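Local coordinates for protein tylactone synthase starter module and modules 1 & 2 (Streptomyces fradiae, PDB 2Z5L) that probably reduces, as the first ketoreductase of the tylosin polyketide synthase, the beta-keto group of the growing chain and sets the chirality of the resulting hydroxyl, at residues D25-R30 with R453-D458; L62-T67 with V77-V82; S71-S76 with A220-A225; W430-G435 with E445-R450. All coordinates share one frame; numbering follows the deposited sequence.

Contact 1: residues D25-R30 with R453-D458; sequences DAWRYR and RAMDPD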
loop_
_atom_site.group_PDB
_atom_site.type_symbol
_atom_site.label_atom_id
_atom_site.label_comp_id
_atom_site.label_asym_id
_atom_site.label_seq_id
_atom_site.Cartn_x
_atom_site.Cartn_y
_atom_site.Cartn_z
ATOM N N ASP A 25 -21.384 -2.167 6.927
ATOM C CA ASP A 25 -21.251 -2.548 5.523
ATOM C C ASP A 25 -21.155 -1.313 4.624
ATOM O O ASP A 25 -20.778 -1.418 3.461
ATOM C CB ASP A 25 -22.418 -3.436 5.055
ATOM C CG ASP A 25 -22.301 -4.882 5.540
ATOM O OD1 ASP A 25 -21.194 -5.451 5.492
ATOM O OD2 ASP A 25 -23.327 -5.456 5.957
ATOM N N ALA A 26 -21.492 -0.146 5.161
ATOM C CA ALA A 26 -21.420 1.084 4.387
ATOM C C ALA A 26 -19.997 1.644 4.404
ATOM O O ALA A 26 -19.744 2.716 3.856
ATOM C CB ALA A 26 -22.392 2.120 4.943
ATOM N N TRP A 27 -19.080 0.912 5.032
ATOM C CA TRP A 27 -17.687 1.324 5.132
ATOM C C TRP A 27 -16.801 0.429 4.286
ATOM O O TRP A 27 -15.599 0.650 4.202
ATOM C CB TRP A 27 -17.198 1.250 6.586
ATOM C CG TRP A 27 -17.910 2.168 7.535
ATOM C CD1 TRP A 27 -18.754 3.195 7.210
ATOM C CD2 TRP A 27 -17.811 2.169 8.970
ATOM N NE1 TRP A 27 -19.184 3.833 8.350
ATOM C CE2 TRP A 27 -18.622 3.226 9.443
ATOM C CE3 TRP A 27 -17.116 1.380 9.900
ATOM C CZ2 TRP A 27 -18.757 3.518 10.804
ATOM C CZ3 TRP A 27 -17.253 1.674 11.263
ATOM C CH2 TRP A 27 -18.069 2.732 11.696
ATOM N N ARG A 28 -17.393 -0.573 3.655
ATOM C CA ARG A 28 -16.633 -1.517 2.848
ATOM C C ARG A 28 -16.428 -1.103 1.392
ATOM O O ARG A 28 -17.388 -0.913 0.648
ATOM C CB ARG A 28 -17.313 -2.888 2.887
ATOM C CG ARG A 28 -17.339 -3.549 4.261
ATOM C CD ARG A 28 -18.240 -4.760 4.228
ATOM N NE ARG A 28 -17.902 -5.640 3.117
ATOM C CZ ARG A 28 -16.862 -6.464 3.106
ATOM N NH1 ARG A 28 -16.060 -6.525 4.164
ATOM N NH2 ARG A 28 -16.612 -7.204 2.029
ATOM N N TYR A 29 -15.168 -0.977 0.990
ATOM C CA TYR A 29 -14.831 -0.615 -0.380
ATOM C C TYR A 29 -13.755 -1.553 -0.907
ATOM O O TYR A 29 -13.106 -2.279 -0.145
ATOM C CB TYR A 29 -14.330 0.822 -0.454
ATOM C CG TYR A 29 -15.262 1.847 0.140
ATOM C CD1 TYR A 29 -15.330 2.038 1.516
ATOM C CD2 TYR A 29 -16.051 2.655 -0.681
ATOM C CE1 TYR A 29 -16.156 3.015 2.061
ATOM C CE2 TYR A 29 -16.885 3.637 -0.144
ATOM C CZ TYR A 29 -16.930 3.815 1.225
ATOM O OH TYR A 29 -17.715 4.808 1.772
ATOM N N ARG A 30 -13.560 -1.538 -2.217
ATOM C CA ARG A 30 -12.561 -2.400 -2.823
ATOM C C ARG A 30 -12.014 -1.791 -4.104
ATOM O O ARG A 30 -12.526 -0.786 -4.598
ATOM C CB ARG A 30 -13.161 -3.783 -3.108
ATOM C CG ARG A 30 -14.144 -3.840 -4.276
ATOM C CD ARG A 30 -14.709 -5.248 -4.468
ATOM N NE ARG A 30 -13.787 -6.291 -4.005
ATOM C CZ ARG A 30 -13.848 -6.878 -2.810
ATOM N NH1 ARG A 30 -14.794 -6.533 -1.948
ATOM N NH2 ARG A 30 -12.960 -7.807 -2.471
ATOM N N ARG A 453 -13.738 9.841 9.061
ATOM C CA ARG A 453 -14.209 9.883 10.439
ATOM C C ARG A 453 -13.630 8.710 11.218
ATOM O O ARG A 453 -13.459 7.623 10.675
ATOM C CB ARG A 453 -15.736 9.829 10.457
ATOM C CG ARG A 453 -16.391 11.070 9.880
ATOM C CD ARG A 453 -17.906 10.907 9.690
ATOM N NE ARG A 453 -18.244 9.844 8.745
ATOM C CZ ARG A 453 -19.348 9.832 8.004
ATOM N NH1 ARG A 453 -20.211 10.830 8.103
ATOM N NH2 ARG A 453 -19.595 8.823 7.174
ATOM N N ALA A 454 -13.322 8.937 12.488
ATOM C CA ALA A 454 -12.762 7.892 13.341
ATOM C C ALA A 454 -13.782 6.778 13.580
ATOM O O ALA A 454 -14.805 6.994 14.222
ATOM C CB ALA A 454 -12.320 8.490 14.677
ATOM N N MET A 455 -13.500 5.583 13.068
ATOM C CA MET A 455 -14.399 4.455 13.237
ATOM C C MET A 455 -14.403 3.979 14.685
ATOM O O MET A 455 -13.373 4.029 15.350
ATOM C CB MET A 455 -13.961 3.306 12.340
ATOM C CG MET A 455 -13.982 3.624 10.868
ATOM S SD MET A 455 -13.502 2.168 9.947
ATOM C CE MET A 455 -11.768 2.453 9.799
ATOM N N ASP A 456 -15.551 3.518 15.178
ATOM C CA ASP A 456 -15.621 3.038 16.553
ATOM C C ASP A 456 -14.813 1.753 16.661
ATOM O O ASP A 456 -15.019 0.808 15.900
ATOM C CB ASP A 456 -17.081 2.802 16.983
ATOM C CG ASP A 456 -17.193 1.991 18.280
ATOM O OD1 ASP A 456 -17.447 0.770 18.196
ATOM O OD2 ASP A 456 -17.011 2.565 19.382
ATOM N N PRO A 457 -13.879 1.704 17.617
ATOM C CA PRO A 457 -13.020 0.535 17.835
ATOM C C PRO A 457 -13.756 -0.793 17.691
ATOM O O PRO A 457 -13.371 -1.635 16.886
ATOM C CB PRO A 457 -12.477 0.768 19.246
ATOM C CG PRO A 457 -12.354 2.248 19.293
ATOM C CD PRO A 457 -13.667 2.714 18.666
ATOM N N ASP A 458 -14.820 -0.955 18.471
ATOM C CA ASP A 458 -15.630 -2.167 18.460
ATOM C C ASP A 458 -16.305 -2.407 17.122
ATOM O O ASP A 458 -16.315 -3.532 16.607
ATOM C CB ASP A 458 -16.674 -2.099 19.578
ATOM C CG ASP A 458 -16.041 -2.194 20.964
ATOM O OD1 ASP A 458 -15.308 -3.198 21.212
ATOM O OD2 ASP A 458 -16.276 -1.275 21.790
#
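Trp27 and Met455 bring the two backbones closest, yet their CA atoms stay 9.3 Å apart, so the bridging is done mainly by side chains. The motif is a Met-aromatic contact. It joins the turn before strand 28-35 to the loop before helix 457-470 in the Rossmann-type ketoreductase. Strand 28-35 pairs there with strand 474-477, and Trp27 shares a backbone bond with Val478.

The six-membered ring of Trp27 lies against the Met455 side chain, and the two side chains run alongside in opposite senses. Met455 CG sits over the ring face, 4.2 Å from its centroid and 24° off the ring normal, as a CH-pi contact. The sulfur is placed obliquely, with Met455 SD 3.7 Å from Trp27 CE3. The Met455 side chain is extended at chi2 and bends at chi3 (-93°), which turns CE away from the indole and toward Gly431. Asp456 N comes 4.4 Å from Trp27 CH2, at an oblique position. Asp456 is the N-cap of helix 457-470, and its OD1 accepts a hydrogen bond from Ala459 N at the helix start. Nearer the Met455 backbone, Met455 CB packs 3.8 Å from Trp27 CZ3.

Contact 2: residues L62-T67 with V77-V82; sequences LLDGLT and VARLEV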
loop_
_atom_site.group_PDB
_atom_site.type_symbol
_atom_site.label_atom_id
_atom_site.label_comp_id
_atom_site.label_asym_id
_atom_site.label_seq_id
_atom_site.Cartn_x
_atom_site.Cartn_y
_atom_site.Cartn_z
ATOM N N LEU A 62 13.298 -2.901 -25.063
ATOM C CA LEU A 62 12.318 -2.017 -24.438
ATOM C C LEU A 62 12.598 -0.545 -24.763
ATOM O O LEU A 62 11.736 0.153 -25.295
ATOM C CB LEU A 62 12.317 -2.233 -22.918
ATOM C CG LEU A 62 11.021 -1.987 -22.141
ATOM C CD1 LEU A 62 10.477 -0.613 -22.484
ATOM C CD2 LEU A 62 10.001 -3.062 -22.471
ATOM N N LEU A 63 13.799 -0.076 -24.443
ATOM C CA LEU A 63 14.157 1.311 -24.709
ATOM C C LEU A 63 13.973 1.672 -26.176
ATOM O O LEU A 63 13.475 2.753 -26.499
ATOM C CB LEU A 63 15.601 1.579 -24.285
ATOM C CG LEU A 63 15.762 1.802 -22.777
ATOM C CD1 LEU A 63 17.213 1.743 -22.395
ATOM C CD2 LEU A 63 15.141 3.135 -22.393
ATOM N N ASP A 64 14.383 0.767 -27.060
ATOM C CA ASP A 64 14.251 0.975 -28.499
ATOM C C ASP A 64 12.776 0.920 -28.896
ATOM O O ASP A 64 12.330 1.648 -29.786
ATOM C CB ASP A 64 15.049 -0.091 -29.268
ATOM C CG ASP A 64 16.491 0.325 -29.525
ATOM O OD1 ASP A 64 17.291 0.398 -28.561
ATOM O OD2 ASP A 64 16.826 0.591 -30.704
ATOM N N GLY A 65 12.026 0.051 -28.226
ATOM C CA GLY A 65 10.610 -0.072 -28.501
ATOM C C GLY A 65 9.839 1.164 -28.077
ATOM O O GLY A 65 9.025 1.669 -28.845
ATOM N N LEU A 66 10.086 1.657 -26.863
ATOM C CA LEU A 66 9.386 2.846 -26.359
ATOM C C LEU A 66 9.700 4.101 -27.160
ATOM O O LEU A 66 8.809 4.895 -27.456
ATOM C CB LEU A 66 9.733 3.099 -24.888
ATOM C CG LEU A 66 9.046 2.258 -23.802
ATOM C CD1 LEU A 66 9.579 2.666 -22.436
ATOM C CD2 LEU A 66 7.528 2.467 -23.858
ATOM N N THR A 67 10.974 4.285 -27.492
ATOM C CA THR A 67 11.405 5.446 -28.262
ATOM C C THR A 67 10.576 5.573 -29.539
ATOM O O THR A 67 10.078 6.650 -29.868
ATOM C CB THR A 67 12.900 5.326 -28.633
ATOM O OG1 THR A 67 13.189 3.975 -29.008
ATOM C CG2 THR A 67 13.778 5.705 -27.451
ATOM N N VAL A 77 12.506 11.815 -27.909
ATOM C CA VAL A 77 13.072 10.947 -26.881
ATOM C C VAL A 77 14.580 11.083 -26.624
ATOM O O VAL A 77 15.375 11.261 -27.549
ATOM C CB VAL A 77 12.762 9.462 -27.194
ATOM C CG1 VAL A 77 13.044 8.605 -25.973
ATOM C CG2 VAL A 77 11.316 9.316 -27.636
ATOM N N ALA A 78 14.953 10.996 -25.350
ATOM C CA ALA A 78 16.346 11.087 -24.919
ATOM C C ALA A 78 16.504 10.206 -23.683
ATOM O O ALA A 78 16.044 10.560 -22.603
ATOM C CB ALA A 78 16.692 12.520 -24.580
ATOM N N ARG A 79 17.163 9.063 -23.840
ATOM C CA ARG A 79 17.335 8.132 -22.737
ATOM C C ARG A 79 18.395 8.502 -21.690
ATOM O O ARG A 79 19.396 9.136 -21.995
ATOM C CB ARG A 79 17.622 6.740 -23.300
ATOM C CG ARG A 79 18.852 6.658 -24.171
ATOM C CD ARG A 79 18.988 5.269 -24.802
ATOM N NE ARG A 79 18.103 5.096 -25.948
ATOM C CZ ARG A 79 18.025 3.988 -26.680
ATOM N NH1 ARG A 79 18.782 2.940 -26.380
ATOM N NH2 ARG A 79 17.195 3.934 -27.719
ATOM N N LEU A 80 18.150 8.112 -20.443
ATOM C CA LEU A 80 19.087 8.368 -19.352
ATOM C C LEU A 80 19.282 7.078 -18.546
ATOM O O LEU A 80 18.366 6.265 -18.416
ATOM C CB LEU A 80 18.554 9.464 -18.423
ATOM C CG LEU A 80 19.561 10.070 -17.440
ATOM C CD1 LEU A 80 20.519 11.004 -18.181
ATOM C CD2 LEU A 80 18.837 10.841 -16.369
ATOM N N GLU A 81 20.470 6.903 -17.984
ATOM C CA GLU A 81 20.752 5.716 -17.196
ATOM C C GLU A 81 20.964 6.032 -15.716
ATOM O O GLU A 81 21.856 6.804 -15.357
ATOM C CB GLU A 81 21.988 5.009 -17.749
ATOM C CG GLU A 81 22.041 3.544 -17.412
ATOM C CD GLU A 81 23.135 2.798 -18.160
ATOM O OE1 GLU A 81 24.321 2.972 -17.819
ATOM O OE2 GLU A 81 22.795 2.041 -19.091
ATOM N N VAL A 82 20.131 5.443 -14.865
ATOM C CA VAL A 82 20.259 5.630 -13.427
ATOM C C VAL A 82 20.280 4.279 -12.746
ATOM O O VAL A 82 19.295 3.548 -12.749
ATOM C CB VAL A 82 19.098 6.441 -12.819
ATOM C CG1 VAL A 82 19.205 6.425 -11.292
ATOM C CG2 VAL A 82 19.149 7.868 -13.319
#
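Thr67 and Val77 form the apolar part of this contact. Asp64 and Arg79 make the charged pair, and Leu63 packs on the guanidinium. The segments belong to a beta-alpha-beta unit of Rossmann type: strand 49-54, helix 60-71 and the edge strand 80-81. The chain leaves the helix, turns back, and passes beside it on the way into the strand.

The apolar contact is tight. Thr67 CG2 lies 3.3 Å from Val77 CG1, shorter than usual for two methyl groups, and the side chains cross at about a right angle. The other branch, Val77 CG2, packs 3.7 Å from Thr67 O. Leu52 touches both residues and Leu63, which ties this patch to strand 49-54.

The charged contact is looser. With chi1 at 59°, Arg79 CG stands between the backbone N and the carbonyl carbon, and the bend at chi3 carries the guanidinium toward the helix. Leu63 CB lies over one guanidinium face, offset toward the rim and 4.0 Å from Arg79 NH1. Asp64 OD1 approaches the edge in the plane, almost evenly before both terminal nitrogens, 3.6 Å from Arg79 NH2 and 3.7 Å from Arg79 NH1. This is a long salt bridge. The carboxylate is turned 86° from the guanidinium, so the pair probably interacts mainly through charge.

Within the helix, the Thr67 hydroxyl turns back to the backbone. Which of two carbonyls takes its proton is not settled: Thr67 OG1 lies 2.8 Å from Leu63 O and 2.6 Å from Asp64 O.

Contact 3: residues S71-S76 with A220-A225; sequences SERGAS and AAAVLA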
loop_
_atom_site.group_PDB
_atom_site.type_symbol
_atom_site.label_atom_id
_atom_site.label_comp_id
_atom_site.label_asym_id
_atom_site.label_seq_id
_atom_site.Cartn_x
_atom_site.Cartn_y
_atom_site.Cartn_z
ATOM N N SER A 71 7.923 8.556 -30.196
ATOM C CA SER A 71 8.256 9.474 -31.282
ATOM C C SER A 71 7.124 9.543 -32.299
ATOM O O SER A 71 6.803 10.618 -32.811
ATOM C CB SER A 71 9.544 9.035 -31.983
ATOM O OG SER A 71 10.672 9.213 -31.144
ATOM N N GLU A 72 6.520 8.399 -32.594
ATOM C CA GLU A 72 5.421 8.373 -33.542
ATOM C C GLU A 72 4.221 9.116 -32.971
ATOM O O GLU A 72 3.114 9.011 -33.497
ATOM C CB GLU A 72 5.018 6.937 -33.864
ATOM C CG GLU A 72 6.101 6.123 -34.546
ATOM C CD GLU A 72 5.603 4.757 -34.968
ATOM O OE1 GLU A 72 5.110 4.007 -34.098
ATOM O OE2 GLU A 72 5.702 4.436 -36.172
ATOM N N ARG A 73 4.440 9.863 -31.893
ATOM C CA ARG A 73 3.369 10.623 -31.258
ATOM C C ARG A 73 3.784 12.063 -31.031
ATOM O O ARG A 73 3.163 12.788 -30.250
ATOM C CB ARG A 73 2.981 9.980 -29.930
ATOM C CG ARG A 73 2.288 8.651 -30.099
ATOM C CD ARG A 73 2.029 8.003 -28.766
ATOM N NE ARG A 73 1.036 6.947 -28.889
ATOM C CZ ARG A 73 -0.261 7.165 -29.071
ATOM N NH1 ARG A 73 -0.722 8.407 -29.145
ATOM N NH2 ARG A 73 -1.094 6.140 -29.188
ATOM N N GLY A 74 4.836 12.468 -31.732
ATOM C CA GLY A 74 5.335 13.822 -31.608
ATOM C C GLY A 74 6.164 13.981 -30.353
ATOM O O GLY A 74 6.070 14.988 -29.649
ATOM N N ALA A 75 6.980 12.977 -30.060
ATOM C CA ALA A 75 7.821 13.037 -28.880
ATOM C C ALA A 75 9.287 12.982 -29.258
ATOM O O ALA A 75 9.684 12.239 -30.152
ATOM C CB ALA A 75 7.479 11.901 -27.936
ATOM N N SER A 76 10.084 13.800 -28.583
ATOM C CA SER A 76 11.521 13.839 -28.813
ATOM C C SER A 76 12.145 13.070 -27.652
ATOM O O SER A 76 12.290 13.599 -26.549
ATOM C CB SER A 76 12.006 15.287 -28.824
ATOM O OG SER A 76 13.344 15.364 -29.278
ATOM N N ALA A 220 0.459 2.096 -23.945
ATOM C CA ALA A 220 1.225 2.799 -22.920
ATOM C C ALA A 220 1.417 4.263 -23.289
ATOM O O ALA A 220 1.137 5.159 -22.498
ATOM C CB ALA A 220 2.581 2.129 -22.739
ATOM N N ALA A 221 1.899 4.496 -24.503
ATOM C CA ALA A 221 2.127 5.847 -24.988
ATOM C C ALA A 221 0.833 6.639 -24.975
ATOM O O ALA A 221 0.828 7.837 -24.683
ATOM C CB ALA A 221 2.691 5.805 -26.399
ATOM N N ALA A 222 -0.268 5.972 -25.304
ATOM C CA ALA A 222 -1.567 6.633 -25.327
ATOM C C ALA A 222 -1.884 7.198 -23.950
ATOM O O ALA A 222 -2.354 8.328 -23.823
ATOM C CB ALA A 222 -2.642 5.648 -25.749
ATOM N N VAL A 223 -1.621 6.401 -22.921
ATOM C CA VAL A 223 -1.876 6.820 -21.547
ATOM C C VAL A 223 -1.082 8.079 -21.236
ATOM O O VAL A 223 -1.587 8.997 -20.600
ATOM C CB VAL A 223 -1.463 5.725 -20.545
ATOM C CG1 VAL A 223 -1.800 6.162 -19.131
ATOM C CG2 VAL A 223 -2.152 4.420 -20.886
ATOM N N LEU A 224 0.166 8.112 -21.684
ATOM C CA LEU A 224 1.023 9.263 -21.444
ATOM C C LEU A 224 0.451 10.516 -22.089
ATOM O O LEU A 224 0.471 11.597 -21.499
ATOM C CB LEU A 224 2.421 8.989 -21.991
ATOM C CG LEU A 224 3.114 7.764 -21.391
ATOM C CD1 LEU A 224 4.348 7.431 -22.205
ATOM C CD2 LEU A 224 3.470 8.027 -19.940
ATOM N N ALA A 225 -0.068 10.363 -23.302
ATOM C CA ALA A 225 -0.647 11.481 -24.037
ATOM C C ALA A 225 -2.165 11.491 -23.925
ATOM O O ALA A 225 -2.852 12.117 -24.734
ATOM C CB ALA A 225 -0.231 11.408 -25.501
#
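Arg73 reaches Ala221 and Ala222 through a nearly straight chain. Its CG is anti to the carbonyl carbon (chi1 -69°), and the chain then runs extended from CG to NE. A turn at chi4 (-73°) lays the guanidinium against the helix backbone.

The Ala221 methyl sits beside the bend, with Ala221 CB 3.3 Å from Arg73 CD and 3.2 Å from Arg73 NE. The flat group covers the peptide between the two alanines. Ala222 N stands 3.7 Å above the guanidinium plane and Ala221 C 3.9 Å above it, both offset toward the rim on the same face.

The contact joins the loop after helix 60-71 to the last turns of helix 214-224, two helices of the Rossmann-type part built on strands 49-54, 140-147 and 180-186. Ala221 also packs on Val69 and Leu70, so its small methyl fits between the helix 60-71 surface and the arginine.

Across the segments no hydrogen bond forms. The charge has a long, weak ion-pair partner in Glu218, one turn earlier on helix 214-224. At the far end of the side chain, Arg73 NH2 lies 3.8 Å from Ala222 CB.

Contact 4: residues W430-G435 with E445-R450; sequences WGLWGG and ESLSRR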
loop_
_atom_site.group_PDB
_atom_site.type_symbol
_atom_site.label_atom_id
_atom_site.label_comp_id
_atom_site.label_asym_id
_atom_site.label_seq_id
_atom_site.Cartn_x
_atom_site.Cartn_y
_atom_site.Cartn_z
ATOM N N TRP A 430 -7.494 -0.199 6.696
ATOM C CA TRP A 430 -8.248 0.598 7.648
ATOM C C TRP A 430 -8.208 2.092 7.403
ATOM O O TRP A 430 -7.327 2.612 6.716
ATOM C CB TRP A 430 -7.766 0.306 9.074
ATOM C CG TRP A 430 -7.975 -1.118 9.486
ATOM C CD1 TRP A 430 -7.056 -2.135 9.436
ATOM C CD2 TRP A 430 -9.207 -1.719 9.910
ATOM N NE1 TRP A 430 -7.644 -3.321 9.791
ATOM C CE2 TRP A 430 -8.962 -3.100 10.077
ATOM C CE3 TRP A 430 -10.495 -1.228 10.144
ATOM C CZ2 TRP A 430 -9.951 -3.995 10.480
ATOM C CZ3 TRP A 430 -11.494 -2.127 10.549
ATOM C CH2 TRP A 430 -11.214 -3.492 10.702
ATOM N N GLY A 431 -9.200 2.765 7.969
ATOM C CA GLY A 431 -9.297 4.207 7.883
ATOM C C GLY A 431 -8.881 4.657 9.265
ATOM O O GLY A 431 -8.161 3.923 9.945
ATOM N N LEU A 432 -9.328 5.830 9.692
ATOM C CA LEU A 432 -8.992 6.342 11.019
ATOM C C LEU A 432 -9.629 5.506 12.119
ATOM O O LEU A 432 -10.823 5.205 12.058
ATOM C CB LEU A 432 -9.466 7.783 11.162
ATOM C CG LEU A 432 -8.833 8.791 10.206
ATOM C CD1 LEU A 432 -9.504 10.168 10.363
ATOM C CD2 LEU A 432 -7.361 8.873 10.513
ATOM N N TRP A 433 -8.835 5.143 13.127
ATOM C CA TRP A 433 -9.324 4.342 14.251
ATOM C C TRP A 433 -9.791 5.143 15.456
ATOM O O TRP A 433 -9.044 5.953 16.013
ATOM C CB TRP A 433 -8.259 3.349 14.720
ATOM C CG TRP A 433 -8.365 2.017 14.051
ATOM C CD1 TRP A 433 -8.142 1.743 12.733
ATOM C CD2 TRP A 433 -8.746 0.779 14.662
ATOM N NE1 TRP A 433 -8.360 0.408 12.483
ATOM C CE2 TRP A 433 -8.734 -0.207 13.649
ATOM C CE3 TRP A 433 -9.100 0.405 15.966
ATOM C CZ2 TRP A 433 -9.058 -1.539 13.897
ATOM C CZ3 TRP A 433 -9.424 -0.923 16.212
ATOM C CH2 TRP A 433 -9.402 -1.879 15.180
ATOM N N GLY A 434 -11.036 4.915 15.860
ATOM C CA GLY A 434 -11.579 5.545 17.048
ATOM C C GLY A 434 -10.669 5.397 18.251
ATOM O O GLY A 434 -9.741 4.588 18.243
ATOM N N GLY A 435 -10.937 6.181 19.290
ATOM C CA GLY A 435 -10.893 5.684 20.653
ATOM C C GLY A 435 -9.613 6.070 21.370
ATOM O O GLY A 435 -8.736 6.709 20.792
ATOM N N GLU A 445 -4.214 13.639 10.532
ATOM C CA GLU A 445 -4.750 14.997 10.522
ATOM C C GLU A 445 -5.218 15.393 9.118
ATOM O O GLU A 445 -6.216 16.092 8.965
ATOM C CB GLU A 445 -3.688 15.988 11.015
ATOM C CG GLU A 445 -3.438 15.928 12.512
ATOM C CD GLU A 445 -2.248 16.761 12.949
ATOM O OE1 GLU A 445 -1.919 17.762 12.270
ATOM O OE2 GLU A 445 -1.638 16.427 13.985
ATOM N N SER A 446 -4.496 14.942 8.097
ATOM C CA SER A 446 -4.864 15.260 6.731
ATOM C C SER A 446 -6.103 14.502 6.300
ATOM O O SER A 446 -7.000 15.076 5.678
ATOM C CB SER A 446 -3.731 14.944 5.768
ATOM O OG SER A 446 -4.166 15.104 4.428
ATOM N N LEU A 447 -6.153 13.213 6.621
ATOM C CA LEU A 447 -7.295 12.370 6.274
ATOM C C LEU A 447 -8.553 12.874 6.966
ATOM O O LEU A 447 -9.649 12.786 6.424
ATOM C CB LEU A 447 -7.046 10.926 6.714
ATOM C CG LEU A 447 -6.025 10.096 5.948
ATOM C CD1 LEU A 447 -5.829 8.750 6.648
ATOM C CD2 LEU A 447 -6.500 9.905 4.526
ATOM N N SER A 448 -8.378 13.400 8.170
ATOM C CA SER A 448 -9.491 13.906 8.946
ATOM C C SER A 448 -10.195 15.045 8.224
ATOM O O SER A 448 -11.395 14.971 7.966
ATOM C CB SER A 448 -8.995 14.379 10.310
ATOM O OG SER A 448 -10.083 14.589 11.191
ATOM N N ARG A 449 -9.444 16.086 7.882
ATOM C CA ARG A 449 -10.017 17.240 7.197
ATOM C C ARG A 449 -10.613 16.864 5.848
ATOM O O ARG A 449 -11.652 17.393 5.453
ATOM C CB ARG A 449 -8.964 18.342 7.022
ATOM C CG ARG A 449 -8.548 19.005 8.330
ATOM C CD ARG A 449 -9.736 19.704 9.006
ATOM N NE ARG A 449 -9.504 19.980 10.424
ATOM C CZ ARG A 449 -8.544 20.770 10.895
ATOM N NH1 ARG A 449 -7.709 21.380 10.059
ATOM N NH2 ARG A 449 -8.421 20.951 12.207
ATOM N N ARG A 450 -9.970 15.940 5.146
ATOM C CA ARG A 450 -10.472 15.519 3.847
ATOM C C ARG A 450 -11.843 14.843 3.957
ATOM O O ARG A 450 -12.536 14.663 2.953
ATOM C CB ARG A 450 -9.472 14.574 3.162
ATOM C CG ARG A 450 -8.186 15.254 2.662
ATOM C CD ARG A 450 -7.161 14.226 2.157
ATOM N NE ARG A 450 -7.631 13.469 1.001
ATOM C CZ ARG A 450 -7.012 12.405 0.494
ATOM N NH1 ARG A 450 -7.524 11.784 -0.566
ATOM N NH2 ARG A 450 -5.887 11.953 1.042
#
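Leu432 meets Leu447 and Ser448 from a loop whose flat groups, Trp430 and Trp433, face another way. Over one face of the Trp430 indole lies Trp433 NE1, 3.0 Å above the plane and offset toward the rim. The Trp433 ring in turn receives Trp430 CB at its edge, in its plane. Phe389 of the neighbouring strand also meets Trp430, with the ring planes about 25° apart. Both indoles touch Ala460 of helix 457-470.

Leu432 points to the other side, toward helix 442-450. Leu432 follows strand 426-430 of the ketoreductase's Rossmann-type sheet, and the contact packs this loop against the helix. The CA atoms of Leu432 and Leu447 are 7.9 Å apart. With CG anti to the carbonyl carbon (chi1 -62°), Leu432 sends its two methyls to different residues. Leu432 CD2 reaches Leu447 CD1 at 4.2 Å, the side chains crossing at a slant. Leu432 CD1 rests on the helix backbone, 4.0 Å from Ser448 CA, and is 4.2 Å from Ser448 CB. Leu452 touches both leucines and continues the apolar patch.

No hydrogen bond crosses between the segments. The loop is held by backbone bonds from Leu432 and Gly434 to Met455, and the helix by Arg450, which bonds to Asn398 and Thr489. Between the two, the contact is apolar and without a directional bond.

Contacts 1 and 4 lie together, with centres 11 Å apart. They are joined through Met455 of contact 1, which bonds to the 430-435 segment of contact 4. Both are partly buried and mainly apolar, one through sulfur and indole, the other through leucine methyls. Contacts 2 and 3 sit far across the molecule, 13 Å apart between centres, and both involve helix 60-71 or its exit. Contact 2 is on the opposite side of the chain's centre from contacts 1 and 4. In contacts 2 and 3 arginines carry much of the touching. Contact 2 is a surface contact with a long salt bridge; contact 3 is partly buried, its guanidinium lying on helix backbone. Contacts 1 and 2 lie about 45 Å apart between centres.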